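PDB 2VXZ: Pyrsv_gp04 from Pyrobaculum spherical virus, which is of unknown function but probably binds DNA and regulates transcription of viral genes. Local coordinates for residues V11-L19 / L29-S37; P97-I105 / I120-L131. All blocks are in the same frame, centred on the assembly; numbering follows the deposited sequence.

Interaction 1 of 2, residues V11-L19 / L29-S37; sequences VRLRDILAL and LIQQRLGLS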
ATOM      1  N   VAL A  11      10.187  18.878  13.671  1.00 24.68           N
ATOM      2  CA  VAL A  11      10.574  17.508  14.022  1.00 24.51           C
ATOM      3  C   VAL A  11       9.682  16.499  13.300  1.00 23.65           C
ATOM      4  O   VAL A  11      10.160  15.528  12.735  1.00 23.62           O
ATOM      5  CB  VAL A  11      10.495  17.283  15.557  1.00 24.66           C
ATOM      6  CG1 VAL A  11      10.461  15.793  15.888  1.00 25.77           C
ATOM      7  CG2 VAL A  11      11.666  17.954  16.235  1.00 26.17           C
ATOM      8  N   ARG A  12       8.378  16.751  13.285  1.00 23.10           N
ATOM      9  CA  ARG A  12       7.459  15.835  12.627  1.00 23.60           C
ATOM     10  C   ARG A  12       7.639  15.773  11.115  1.00 22.67           C
ATOM     11  O   ARG A  12       7.554  14.714  10.541  1.00 22.18           O
ATOM     12  CB  ARG A  12       6.006  16.196  12.965  1.00 23.72           C
ATOM     13  CG  ARG A  12       5.687  16.181  14.463  1.00 26.97           C
ATOM     14  CD  ARG A  12       6.161  14.940  15.167  1.00 29.50           C
ATOM     15  NE  ARG A  12       5.209  14.501  16.194  1.00 30.64           N
ATOM     16  CZ  ARG A  12       5.030  13.232  16.555  1.00 32.01           C
ATOM     17  NH1 ARG A  12       5.755  12.277  16.007  1.00 31.59           N
ATOM     18  NH2 ARG A  12       4.140  12.916  17.481  1.00 32.85           N
ATOM     19  N   LEU A  13       7.892  16.909  10.471  1.00 22.92           N
ATOM     20  CA  LEU A  13       8.136  16.913   9.025  1.00 23.44           C
ATOM     21  C   LEU A  13       9.368  16.083   8.704  1.00 23.68           C
ATOM     22  O   LEU A  13       9.363  15.284   7.770  1.00 22.48           O
ATOM     23  CB  LEU A  13       8.335  18.334   8.510  1.00 22.90           C
ATOM     24  CG  LEU A  13       7.088  19.217   8.527  1.00 23.12           C
ATOM     25  CD1 LEU A  13       7.454  20.645   8.160  1.00 23.91           C
ATOM     26  CD2 LEU A  13       6.000  18.687   7.606  1.00 21.95           C
ATOM     27  N   ARG A  14      10.418  16.293   9.496  1.00 24.49           N
ATOM     28  CA  ARG A  14      11.695  15.579   9.374  1.00 25.32           C
ATOM     29  C   ARG A  14      11.482  14.066   9.539  1.00 24.75           C
ATOM     30  O   ARG A  14      11.987  13.253   8.754  1.00 24.58           O
ATOM     31  CB  ARG A  14      12.621  16.137  10.471  1.00 25.37           C
ATOM     32  CG  ARG A  14      14.054  15.733  10.474  1.00 27.77           C
ATOM     33  CD  ARG A  14      14.804  16.567  11.534  1.00 30.09           C
ATOM     34  NE  ARG A  14      15.297  17.855  11.025  1.00 34.32           N
ATOM     35  CZ  ARG A  14      15.687  18.879  11.787  0.70 35.13           C
ATOM     36  NH1 ARG A  14      15.614  18.814  13.115  1.00 36.83           N
ATOM     37  NH2 ARG A  14      16.144  19.990  11.218  1.00 35.84           N
ATOM     38  N   ASP A  15      10.709  13.703  10.551  1.00 24.40           N
ATOM     39  CA  ASP A  15      10.402  12.309  10.822  1.00 24.08           C
ATOM     40  C   ASP A  15       9.610  11.629   9.709  1.00 23.54           C
ATOM     41  O   ASP A  15       9.895  10.483   9.382  1.00 22.87           O
ATOM     42  CB  ASP A  15       9.660  12.159  12.147  1.00 24.97           C
ATOM     43  CG  ASP A  15      10.542  12.486  13.356  1.00 26.20           C
ATOM     44  OD1 ASP A  15      11.772  12.663  13.221  1.00 31.28           O
ATOM     45  OD2 ASP A  15       9.979  12.584  14.445  1.00 29.19           O
ATOM     46  N   ILE A  16       8.653  12.333   9.109  1.00 21.90           N
ATOM     47  CA  ILE A  16       7.849  11.745   8.032  1.00 21.96           C
ATOM     48  C   ILE A  16       8.756  11.479   6.827  1.00 21.69           C
ATOM     49  O   ILE A  16       8.723  10.401   6.238  1.00 21.40           O
ATOM     50  CB  ILE A  16       6.666  12.654   7.637  1.00 21.29           C
ATOM     51  CG1 ILE A  16       5.634  12.714   8.768  1.00 22.19           C
ATOM     52  CG2 ILE A  16       5.975  12.137   6.361  1.00 21.74           C
ATOM     53  CD1 ILE A  16       4.562  13.804   8.567  1.00 21.75           C
ATOM     54  N   LEU A  17       9.580  12.458   6.471  1.00 21.95           N
ATOM     55  CA  LEU A  17      10.505  12.291   5.342  1.00 22.50           C
ATOM     56  C   LEU A  17      11.481  11.130   5.574  1.00 22.91           C
ATOM     57  O   LEU A  17      11.776  10.356   4.658  1.00 22.80           O
ATOM     58  CB  LEU A  17      11.251  13.595   5.068  1.00 22.23           C
ATOM     59  CG  LEU A  17      10.377  14.729   4.505  1.00 22.85           C
ATOM     60  CD1 LEU A  17      11.204  16.011   4.341  1.00 22.54           C
ATOM     61  CD2 LEU A  17       9.711  14.349   3.179  1.00 22.02           C
ATOM     62  N   ALA A  18      11.951  10.993   6.811  1.00 23.84           N
ATOM     63  CA  ALA A  18      12.840   9.876   7.165  1.00 24.08           C
ATOM     64  C   ALA A  18      12.140   8.529   7.013  1.00 24.76           C
ATOM     65  O   ALA A  18      12.706   7.580   6.466  1.00 24.91           O
ATOM     66  CB  ALA A  18      13.334  10.038   8.566  1.00 24.59           C
ATOM     67  N   LEU A  19      10.910   8.449   7.512  1.00 24.96           N
ATOM     68  CA  LEU A  19      10.106   7.232   7.416  1.00 25.39           C
ATOM     69  C   LEU A  19       9.905   6.830   5.950  1.00 25.71           C
ATOM     70  O   LEU A  19       9.962   5.655   5.614  1.00 26.04           O
ATOM     71  CB  LEU A  19       8.759   7.448   8.116  1.00 25.44           C
ATOM     72  CG  LEU A  19       7.856   6.287   8.504  1.00 26.46           C
ATOM     73  CD1 LEU A  19       8.606   5.263   9.338  1.00 28.45           C
ATOM     74  CD2 LEU A  19       6.607   6.795   9.256  1.00 26.62           C
ATOM     75  N   LEU A  29      -0.252   4.216   8.077  1.00 21.60           N
ATOM     76  CA  LEU A  29       0.983   3.664   8.614  1.00 21.99           C
ATOM     77  C   LEU A  29       1.829   4.767   9.235  1.00 21.36           C
ATOM     78  O   LEU A  29       2.382   4.591  10.328  1.00 20.92           O
ATOM     79  CB  LEU A  29       1.777   2.928   7.542  1.00 22.02           C
ATOM     80  CG  LEU A  29       3.054   2.237   8.018  1.00 22.28           C
ATOM     81  CD1 LEU A  29       2.797   1.280   9.187  1.00 23.22           C
ATOM     82  CD2 LEU A  29       3.724   1.497   6.856  1.00 22.97           C
ATOM     83  N   ILE A  30       1.916   5.909   8.548  1.00 21.33           N
ATOM     84  CA  ILE A  30       2.630   7.081   9.098  1.00 22.00           C
ATOM     85  C   ILE A  30       2.067   7.496  10.457  1.00 22.10           C
ATOM     86  O   ILE A  30       2.819   7.684  11.415  1.00 21.46           O
ATOM     87  CB  ILE A  30       2.599   8.278   8.082  1.00 22.21           C
ATOM     88  CG1 ILE A  30       3.381   7.898   6.828  1.00 21.00           C
ATOM     89  CG2 ILE A  30       3.193   9.560   8.710  1.00 21.53           C
ATOM     90  CD1 ILE A  30       3.083   8.747   5.599  1.00 22.64           C
ATOM     91  N   GLN A  31       0.741   7.644  10.552  1.00 22.77           N
ATOM     92  CA  GLN A  31       0.089   7.975  11.826  1.00 24.07           C
ATOM     93  C   GLN A  31       0.481   7.024  12.941  1.00 23.50           C
ATOM     94  O   GLN A  31       0.796   7.457  14.046  1.00 23.42           O
ATOM     95  CB  GLN A  31      -1.425   7.882  11.717  1.00 24.62           C
ATOM     96  CG  GLN A  31      -2.053   8.886  10.843  1.00 27.88           C
ATOM     97  CD  GLN A  31      -3.478   8.493  10.517  1.00 26.85           C
ATOM     98  OE1 GLN A  31      -3.869   8.435   9.357  1.00 36.10           O
ATOM     99  NE2 GLN A  31      -4.252   8.182  11.552  1.00 34.53           N
ATOM    100  N   GLN A  32       0.418   5.732  12.640  1.00 23.81           N
ATOM    101  CA  GLN A  32       0.695   4.692  13.622  1.00 23.59           C
ATOM    102  C   GLN A  32       2.149   4.735  14.072  1.00 23.58           C
ATOM    103  O   GLN A  32       2.438   4.747  15.286  1.00 23.84           O
ATOM    104  CB  GLN A  32       0.339   3.310  13.061  1.00 24.22           C
ATOM    105  CG  GLN A  32       0.521   2.170  14.069  1.00 25.78           C
ATOM    106  CD  GLN A  32       1.930   1.615  14.125  0.70 29.43           C
ATOM    107  OE1 GLN A  32       2.584   1.433  13.100  0.70 33.66           O
ATOM    108  NE2 GLN A  32       2.402   1.330  15.334  1.00 33.18           N
ATOM    109  N   ARG A  33       3.055   4.787  13.098  1.00 22.68           N
ATOM    110  CA  ARG A  33       4.477   4.708  13.373  1.00 22.76           C
ATOM    111  C   ARG A  33       4.950   5.871  14.207  1.00 22.34           C
ATOM    112  O   ARG A  33       5.808   5.697  15.071  1.00 21.74           O
ATOM    113  CB  ARG A  33       5.274   4.658  12.068  1.00 22.88           C
ATOM    114  CG  ARG A  33       5.215   3.319  11.373  1.00 25.28           C
ATOM    115  CD  ARG A  33       6.033   2.288  12.109  1.00 28.39           C
ATOM    116  NE  ARG A  33       5.980   0.981  11.467  1.00 30.98           N
ATOM    117  CZ  ARG A  33       6.729   0.600  10.440  1.00 32.61           C
ATOM    118  NH1 ARG A  33       7.612   1.427   9.891  1.00 35.82           N
ATOM    119  NH2 ARG A  33       6.578  -0.620   9.945  1.00 34.42           N
ATOM    120  N   LEU A  34       4.389   7.051  13.944  1.00 21.61           N
ATOM    121  CA  LEU A  34       4.836   8.281  14.588  1.00 22.09           C
ATOM    122  C   LEU A  34       3.950   8.746  15.740  1.00 22.49           C
ATOM    123  O   LEU A  34       4.242   9.762  16.362  1.00 23.23           O
ATOM    124  CB  LEU A  34       4.968   9.384  13.536  1.00 21.58           C
ATOM    125  CG  LEU A  34       5.936   9.094  12.389  1.00 21.05           C
ATOM    126  CD1 LEU A  34       6.107  10.308  11.495  1.00 19.48           C
ATOM    127  CD2 LEU A  34       7.280   8.648  12.924  1.00 19.32           C
ATOM    128  N   GLY A  35       2.881   8.017  16.031  1.00 23.07           N
ATOM    129  CA  GLY A  35       1.982   8.376  17.141  1.00 24.02           C
ATOM    130  C   GLY A  35       1.248   9.686  16.922  1.00 24.51           C
ATOM    131  O   GLY A  35       1.009  10.437  17.879  1.00 24.52           O
ATOM    132  N   LEU A  36       0.874   9.938  15.671  1.00 24.76           N
ATOM    133  CA  LEU A  36       0.154  11.157  15.288  1.00 25.31           C
ATOM    134  C   LEU A  36      -1.340  10.925  15.245  1.00 26.30           C
ATOM    135  O   LEU A  36      -1.780   9.825  14.946  1.00 27.74           O
ATOM    136  CB  LEU A  36       0.598  11.621  13.904  1.00 25.55           C
ATOM    137  CG  LEU A  36       1.998  12.229  13.817  1.00 25.09           C
ATOM    138  CD1 LEU A  36       2.480  12.329  12.369  1.00 25.55           C
ATOM    139  CD2 LEU A  36       2.042  13.592  14.512  1.00 26.94           C
ATOM    140  N   SER A  37      -2.126  11.961  15.531  1.00 26.93           N
ATOM    141  CA  SER A  37      -3.553  11.940  15.185  1.00 27.25           C
ATOM    142  C   SER A  37      -3.752  11.927  13.657  1.00 27.87           C
ATOM    143  O   SER A  37      -2.874  12.307  12.891  1.00 27.49           O
ATOM    144  CB  SER A  37      -4.256  13.167  15.734  1.00 27.00           C
ATOM    145  OG  SER A  37      -3.548  14.337  15.370  1.00 26.56           O
TER

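Interaction 2 of 2, residues P97-I105 / I120-L131; sequences PPRLHDLII and IAHRTAIILSFL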
ATOM      1  N   PRO A  97      -9.198 -10.901  -3.305  1.00 21.87           N
ATOM      2  CA  PRO A  97      -8.544 -10.120  -2.244  1.00 22.32           C
ATOM      3  C   PRO A  97      -8.361 -10.864  -0.909  1.00 22.38           C
ATOM      4  O   PRO A  97      -7.283 -10.771  -0.313  1.00 22.46           O
ATOM      5  CB  PRO A  97      -9.439  -8.874  -2.131  1.00 22.59           C
ATOM      6  CG  PRO A  97     -10.086  -8.762  -3.490  1.00 22.28           C
ATOM      7  CD  PRO A  97     -10.347 -10.186  -3.887  1.00 22.45           C
ATOM      8  N   PRO A  98      -9.387 -11.605  -0.436  1.00 22.76           N
ATOM      9  CA  PRO A  98      -9.183 -12.339   0.812  1.00 22.93           C
ATOM     10  C   PRO A  98      -8.131 -13.421   0.687  1.00 22.97           C
ATOM     11  O   PRO A  98      -7.351 -13.630   1.601  1.00 22.65           O
ATOM     12  CB  PRO A  98     -10.557 -12.964   1.075  1.00 23.59           C
ATOM     13  CG  PRO A  98     -11.502 -12.145   0.314  1.00 24.44           C
ATOM     14  CD  PRO A  98     -10.782 -11.744  -0.904  1.00 22.78           C
ATOM     15  N   ARG A  99      -8.112 -14.121  -0.438  1.00 23.07           N
ATOM     16  CA  ARG A  99      -7.089 -15.157  -0.635  1.00 23.98           C
ATOM     17  C   ARG A  99      -5.678 -14.567  -0.675  1.00 22.47           C
ATOM     18  O   ARG A  99      -4.737 -15.138  -0.126  1.00 22.30           O
ATOM     19  CB  ARG A  99      -7.388 -15.975  -1.881  1.00 24.02           C
ATOM     20  CG  ARG A  99      -8.508 -16.966  -1.628  1.00 27.65           C
ATOM     21  CD  ARG A  99      -8.873 -17.738  -2.872  0.70 28.39           C
ATOM     22  NE  ARG A  99      -7.812 -18.630  -3.348  0.50 31.96           N
ATOM     23  CZ  ARG A  99      -7.800 -19.958  -3.219  0.50 33.66           C
ATOM     24  NH1 ARG A  99      -8.775 -20.608  -2.586  0.50 35.06           N
ATOM     25  NH2 ARG A  99      -6.788 -20.648  -3.727  1.00 36.09           N
ATOM     26  N   LEU A 100      -5.543 -13.422  -1.323  1.00 21.49           N
ATOM     27  CA  LEU A 100      -4.260 -12.745  -1.382  1.00 21.52           C
ATOM     28  C   LEU A 100      -3.864 -12.270   0.002  1.00 20.86           C
ATOM     29  O   LEU A 100      -2.718 -12.424   0.403  1.00 21.68           O
ATOM     30  CB  LEU A 100      -4.304 -11.583  -2.367  1.00 21.14           C
ATOM     31  CG  LEU A 100      -3.023 -10.754  -2.457  1.00 21.39           C
ATOM     32  CD1 LEU A 100      -1.837 -11.621  -2.884  1.00 21.21           C
ATOM     33  CD2 LEU A 100      -3.215  -9.559  -3.411  1.00 22.54           C
ATOM     34  N   HIS A 101      -4.808 -11.683   0.739  1.00 20.46           N
ATOM     35  CA  HIS A 101      -4.504 -11.288   2.113  1.00 20.49           C
ATOM     36  C   HIS A 101      -3.962 -12.477   2.906  1.00 21.18           C
ATOM     37  O   HIS A 101      -2.940 -12.365   3.609  1.00 20.89           O
ATOM     38  CB  HIS A 101      -5.708 -10.695   2.841  1.00 20.22           C
ATOM     39  CG  HIS A 101      -5.370 -10.159   4.199  1.00 20.56           C
ATOM     40  ND1 HIS A 101      -5.761 -10.771   5.370  1.00 22.95           N
ATOM     41  CD2 HIS A 101      -4.641  -9.079   4.566  1.00 23.33           C
ATOM     42  CE1 HIS A 101      -5.307 -10.082   6.399  1.00 21.16           C
ATOM     43  NE2 HIS A 101      -4.616  -9.054   5.940  1.00 22.14           N
ATOM     44  N   ASP A 102      -4.639 -13.618   2.786  1.00 21.80           N
ATOM     45  CA  ASP A 102      -4.235 -14.796   3.530  1.00 22.55           C
ATOM     46  C   ASP A 102      -2.839 -15.253   3.115  1.00 22.64           C
ATOM     47  O   ASP A 102      -2.029 -15.608   3.977  1.00 23.28           O
ATOM     48  CB  ASP A 102      -5.226 -15.928   3.335  1.00 23.09           C
ATOM     49  CG  ASP A 102      -5.315 -16.844   4.546  1.00 24.84           C
ATOM     50  OD1 ASP A 102      -5.621 -16.362   5.659  1.00 27.73           O
ATOM     51  OD2 ASP A 102      -5.083 -18.045   4.380  1.00 28.16           O
ATOM     52  N   LEU A 103      -2.537 -15.233   1.813  1.00 22.38           N
ATOM     53  CA  LEU A 103      -1.192 -15.644   1.372  1.00 22.38           C
ATOM     54  C   LEU A 103      -0.119 -14.676   1.882  1.00 22.46           C
ATOM     55  O   LEU A 103       0.991 -15.096   2.242  1.00 23.12           O
ATOM     56  CB  LEU A 103      -1.096 -15.773  -0.149  1.00 23.06           C
ATOM     57  CG  LEU A 103      -1.882 -16.928  -0.768  1.00 24.16           C
ATOM     58  CD1 LEU A 103      -1.904 -16.772  -2.264  1.00 27.18           C
ATOM     59  CD2 LEU A 103      -1.267 -18.285  -0.358  1.00 26.39           C
ATOM     60  N   ILE A 104      -0.441 -13.391   1.910  1.00 21.64           N
ATOM     61  CA  ILE A 104       0.505 -12.383   2.391  1.00 21.54           C
ATOM     62  C   ILE A 104       0.811 -12.570   3.868  1.00 21.94           C
ATOM     63  O   ILE A 104       1.961 -12.657   4.236  1.00 22.13           O
ATOM     64  CB  ILE A 104      -0.002 -10.966   2.135  1.00 20.89           C
ATOM     65  CG1 ILE A 104       0.039 -10.650   0.646  1.00 20.23           C
ATOM     66  CG2 ILE A 104       0.807  -9.939   2.900  1.00 20.89           C
ATOM     67  CD1 ILE A 104      -0.766  -9.375   0.285  1.00 21.50           C
ATOM     68  N   ILE A 105      -0.205 -12.670   4.714  1.00 22.48           N
ATOM     69  CA  ILE A 105       0.062 -12.710   6.161  1.00 22.81           C
ATOM     70  C   ILE A 105       0.722 -14.013   6.613  1.00 23.18           C
ATOM     71  O   ILE A 105       1.396 -14.029   7.655  1.00 24.30           O
ATOM     72  CB  ILE A 105      -1.191 -12.393   7.032  1.00 22.92           C
ATOM     73  CG1 ILE A 105      -2.294 -13.426   6.816  1.00 24.11           C
ATOM     74  CG2 ILE A 105      -1.651 -10.952   6.799  1.00 23.01           C
ATOM     75  CD1 ILE A 105      -3.535 -13.186   7.652  1.00 24.38           C
ATOM     76  N   ILE A 120      -1.584  -4.274   7.696  1.00 25.97           N
ATOM     77  CA  ILE A 120      -2.037  -5.468   6.974  1.00 26.20           C
ATOM     78  C   ILE A 120      -2.454  -6.637   7.893  1.00 25.90           C
ATOM     79  O   ILE A 120      -3.036  -7.611   7.413  1.00 26.15           O
ATOM     80  CB  ILE A 120      -0.907  -5.938   5.988  1.00 26.84           C
ATOM     81  CG1 ILE A 120      -1.442  -6.792   4.829  1.00 29.54           C
ATOM     82  CG2 ILE A 120       0.191  -6.667   6.738  1.00 28.08           C
ATOM     83  CD1 ILE A 120      -1.617  -6.053   3.537  1.00 30.66           C
ATOM     84  N   ALA A 121      -2.192  -6.537   9.198  1.00 25.94           N
ATOM     85  CA  ALA A 121      -2.345  -7.688  10.104  1.00 25.50           C
ATOM     86  C   ALA A 121      -3.746  -8.288  10.075  1.00 25.75           C
ATOM     87  O   ALA A 121      -3.901  -9.508  10.112  1.00 25.41           O
ATOM     88  CB  ALA A 121      -1.984  -7.297  11.540  1.00 25.35           C
ATOM     89  N   HIS A 122      -4.749  -7.414  10.010  1.00 25.17           N
ATOM     90  CA  HIS A 122      -6.147  -7.811  10.132  1.00 24.99           C
ATOM     91  C   HIS A 122      -6.866  -7.645   8.801  1.00 24.39           C
ATOM     92  O   HIS A 122      -6.573  -6.727   8.036  1.00 23.23           O
ATOM     93  CB  HIS A 122      -6.817  -6.975  11.229  1.00 25.48           C
ATOM     94  CG  HIS A 122      -6.193  -7.155  12.577  1.00 26.86           C
ATOM     95  ND1 HIS A 122      -6.222  -8.355  13.246  1.00 26.97           N
ATOM     96  CD2 HIS A 122      -5.499  -6.302  13.364  1.00 28.90           C
ATOM     97  CE1 HIS A 122      -5.586  -8.231  14.396  1.00 27.80           C
ATOM     98  NE2 HIS A 122      -5.134  -6.997  14.491  1.00 28.10           N
ATOM     99  N   ARG A 123      -7.786  -8.564   8.515  1.00 23.77           N
ATOM    100  CA  ARG A 123      -8.543  -8.524   7.263  1.00 23.85           C
ATOM    101  C   ARG A 123      -9.697  -7.540   7.404  1.00 23.02           C
ATOM    102  O   ARG A 123     -10.798  -7.879   7.840  1.00 24.02           O
ATOM    103  CB  ARG A 123      -9.057  -9.912   6.892  1.00 24.03           C
ATOM    104  CG  ARG A 123      -9.696  -9.980   5.513  1.00 24.33           C
ATOM    105  CD  ARG A 123      -9.828 -11.426   5.066  1.00 25.28           C
ATOM    106  NE  ARG A 123      -8.521 -12.050   5.165  1.00 26.48           N
ATOM    107  CZ  ARG A 123      -8.290 -13.351   5.241  1.00 27.82           C
ATOM    108  NH1 ARG A 123      -9.284 -14.215   5.170  1.00 28.73           N
ATOM    109  NH2 ARG A 123      -7.053 -13.783   5.380  1.00 27.91           N
ATOM    110  N   THR A 124      -9.411  -6.295   7.062  1.00 22.51           N
ATOM    111  CA  THR A 124     -10.387  -5.236   7.153  1.00 21.31           C
ATOM    112  C   THR A 124     -10.918  -4.895   5.774  1.00 21.30           C
ATOM    113  O   THR A 124     -10.325  -5.259   4.746  1.00 20.95           O
ATOM    114  CB  THR A 124      -9.765  -3.982   7.757  1.00 21.30           C
ATOM    115  OG1 THR A 124      -8.734  -3.515   6.880  1.00 21.34           O
ATOM    116  CG2 THR A 124      -9.198  -4.269   9.155  1.00 20.80           C
ATOM    117  N   ALA A 125     -12.026  -4.168   5.751  1.00 21.06           N
ATOM    118  CA  ALA A 125     -12.582  -3.658   4.493  1.00 21.20           C
ATOM    119  C   ALA A 125     -11.533  -2.836   3.748  1.00 21.62           C
ATOM    120  O   ALA A 125     -11.402  -2.937   2.534  1.00 21.69           O
ATOM    121  CB  ALA A 125     -13.811  -2.801   4.762  1.00 21.60           C
ATOM    122  N   ILE A 126     -10.795  -2.020   4.497  1.00 21.87           N
ATOM    123  CA  ILE A 126      -9.765  -1.162   3.926  1.00 22.55           C
ATOM    124  C   ILE A 126      -8.676  -1.951   3.229  1.00 22.83           C
ATOM    125  O   ILE A 126      -8.344  -1.649   2.081  1.00 23.53           O
ATOM    126  CB  ILE A 126      -9.132  -0.251   4.995  1.00 22.72           C
ATOM    127  CG1 ILE A 126     -10.150   0.798   5.439  1.00 23.81           C
ATOM    128  CG2 ILE A 126      -7.854   0.428   4.453  1.00 22.65           C
ATOM    129  CD1 ILE A 126      -9.719   1.584   6.668  1.00 24.71           C
ATOM    130  N   ILE A 127      -8.116  -2.953   3.899  1.00 23.47           N
ATOM    131  CA  ILE A 127      -7.040  -3.716   3.277  1.00 23.77           C
ATOM    132  C   ILE A 127      -7.561  -4.557   2.107  1.00 23.99           C
ATOM    133  O   ILE A 127      -6.855  -4.737   1.116  1.00 23.69           O
ATOM    134  CB  ILE A 127      -6.248  -4.583   4.287  1.00 24.24           C
ATOM    135  CG1 ILE A 127      -4.911  -5.049   3.677  1.00 25.93           C
ATOM    136  CG2 ILE A 127      -7.048  -5.786   4.682  1.00 25.61           C
ATOM    137  CD1 ILE A 127      -3.985  -3.930   3.198  1.00 27.11           C
ATOM    138  N   LEU A 128      -8.791  -5.052   2.194  1.00 23.65           N
ATOM    139  CA  LEU A 128      -9.355  -5.782   1.058  1.00 23.82           C
ATOM    140  C   LEU A 128      -9.508  -4.889  -0.186  1.00 23.01           C
ATOM    141  O   LEU A 128      -9.225  -5.312  -1.304  1.00 23.04           O
ATOM    142  CB  LEU A 128     -10.687  -6.425   1.433  1.00 23.77           C
ATOM    143  CG  LEU A 128     -10.567  -7.593   2.420  1.00 24.25           C
ATOM    144  CD1 LEU A 128     -11.921  -8.078   2.865  1.00 25.23           C
ATOM    145  CD2 LEU A 128      -9.765  -8.738   1.778  1.00 25.19           C
ATOM    146  N   SER A 129      -9.942  -3.650   0.020  1.00 23.68           N
ATOM    147  CA  SER A 129     -10.073  -2.690  -1.072  1.00 23.79           C
ATOM    148  C   SER A 129      -8.704  -2.365  -1.683  1.00 23.99           C
ATOM    149  O   SER A 129      -8.563  -2.251  -2.904  1.00 23.45           O
ATOM    150  CB  SER A 129     -10.758  -1.420  -0.548  1.00 24.63           C
ATOM    151  OG  SER A 129     -10.986  -0.482  -1.582  1.00 27.97           O
ATOM    152  N   PHE A 130      -7.695  -2.222  -0.824  1.00 23.20           N
ATOM    153  CA  PHE A 130      -6.323  -1.960  -1.257  1.00 22.65           C
ATOM    154  C   PHE A 130      -5.812  -3.126  -2.112  1.00 21.87           C
ATOM    155  O   PHE A 130      -5.288  -2.931  -3.204  1.00 21.37           O
ATOM    156  CB  PHE A 130      -5.424  -1.766  -0.032  1.00 23.45           C
ATOM    157  CG  PHE A 130      -3.966  -1.588  -0.352  1.00 23.14           C
ATOM    158  CD1 PHE A 130      -3.450  -0.325  -0.611  1.00 24.53           C
ATOM    159  CD2 PHE A 130      -3.101  -2.670  -0.369  1.00 24.31           C
ATOM    160  CE1 PHE A 130      -2.099  -0.149  -0.889  1.00 23.96           C
ATOM    161  CE2 PHE A 130      -1.765  -2.503  -0.635  1.00 24.12           C
ATOM    162  CZ  PHE A 130      -1.256  -1.239  -0.901  1.00 24.00           C
ATOM    163  N   LEU A 131      -5.942  -4.339  -1.597  1.00 21.46           N
ATOM    164  CA  LEU A 131      -5.480  -5.533  -2.329  1.00 21.78           C
ATOM    165  C   LEU A 131      -6.300  -5.788  -3.618  1.00 21.76           C
ATOM    166  O   LEU A 131      -5.768  -6.287  -4.620  1.00 21.20           O
ATOM    167  CB  LEU A 131      -5.524  -6.752  -1.410  1.00 21.66           C
ATOM    168  CG  LEU A 131      -4.506  -6.728  -0.262  1.00 21.69           C
ATOM    169  CD1 LEU A 131      -4.738  -7.908   0.645  1.00 23.21           C
ATOM    170  CD2 LEU A 131      -3.075  -6.725  -0.769  1.00 21.66           C
TER
HETATM  171  O   HOH W   1      -8.258 -17.019   5.831  1.00 34.87           O

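Interaction 1 of 2, residues V11-L19 / L29-S37
L34, in the last turn of helix 27-34, is a knob that enters a hollow on helix 7-20 lined by R12, D15, I16 and L19, joining the first two helices of what is probably a winged helix-turn-helix fold. With CG anti to its own carbonyl carbon (chi1 -59°), L34 brings CD1 to 3.7 Å from I16 CG1, the two chains crossing at about a right angle. L19 meets it tip to tip, L19 CD2 lying 3.9 Å from L34 CG. L19 CD2 in turn fills the dip between I30 and R33, 3.8 Å from R33 CB, while deeper in I30 CG2 rests on I16 CG1 at 4.0 Å. Branched aliphatic residues suit these places because their methyls fit the spaces between turns. L44 of helix 38-50 touches I16 and R12, adding the third helix.

At the far end the contact turns polar. G35, with positive phi, closes the helix in a Schellman motif, and beside this turn R12 bonds the carbonyl of L34. R12 is long enough to reach it: its chain bends at chi2 and chi3 and slides past L34 to give L34 O one bond from R12 NH1 (3.0 Å, 144° at the hydrogen) and a weak one from NH2. One guanidinium face is covered off-centre by L36, whose CD2 lies 3.6 Å from R12 CZ.

Interaction 2 of 2, residues P97-I105 / I120-L131
H101 and L131 divide this contact between a polar edge and a greasy floor. L131 is the knob, set among P97, L100, H101 and I104; its CD1 packs 3.7 Å from H101 CB and its CD2 meets I104 CD1 tip to tip, also at 3.7 Å. The first turn of a helix has no i-4 carbonyl to bond, so P97 and P98, which lack an N-H, fit there; L128 CD2 presses against them, 3.6 Å from P98 N.

Next to these apolar groups the buried imidazole has both nitrogens occupied. H101 NE2 donates to I120 O at 2.6 Å, almost straight (162°), leaving H101 ND1 to accept. R123 donates to H101 ND1 side-on from NE (3.0 Å) and NH2, ring and guanidinium nearly perpendicular (84°).

Toward solvent the packing gives way to charge. Exposed R123, its chain bent at chi3, also reaches D102 in a salt bridge (R123 NH2 to D102 OD1, 3.0 Å), and a water accepts from its NH1. On the apolar side, V83 and L86 of helix 69-89 touch L100 and I104 respectively. L131 thus makes a knob-into-hole contact between helices crossing at 100°, and the loop leading to the T124 N-cap supplies the polar part.

Interactions 1 and 2 follow one another along the chain, their centres 24 Å apart and their nearest atoms about 7 Å apart without touching. Interaction 1 belongs to the probable winged-helix part, where the C24–C66 disulfide ties the chain just before strand 25-26 to the end of strand 62-66; interaction 2 belongs to the helical remainder. Helix 69-89 lies between them in sequence and supports interaction 2 directly. Helix 125-139 reaches back to the hairpin of strands 55-59 and 62-66: S129 bonds N61 and F130 meets the ring of F59, so the hairpin touches the helix that carries interaction 2. No ligand marks a site at either contact.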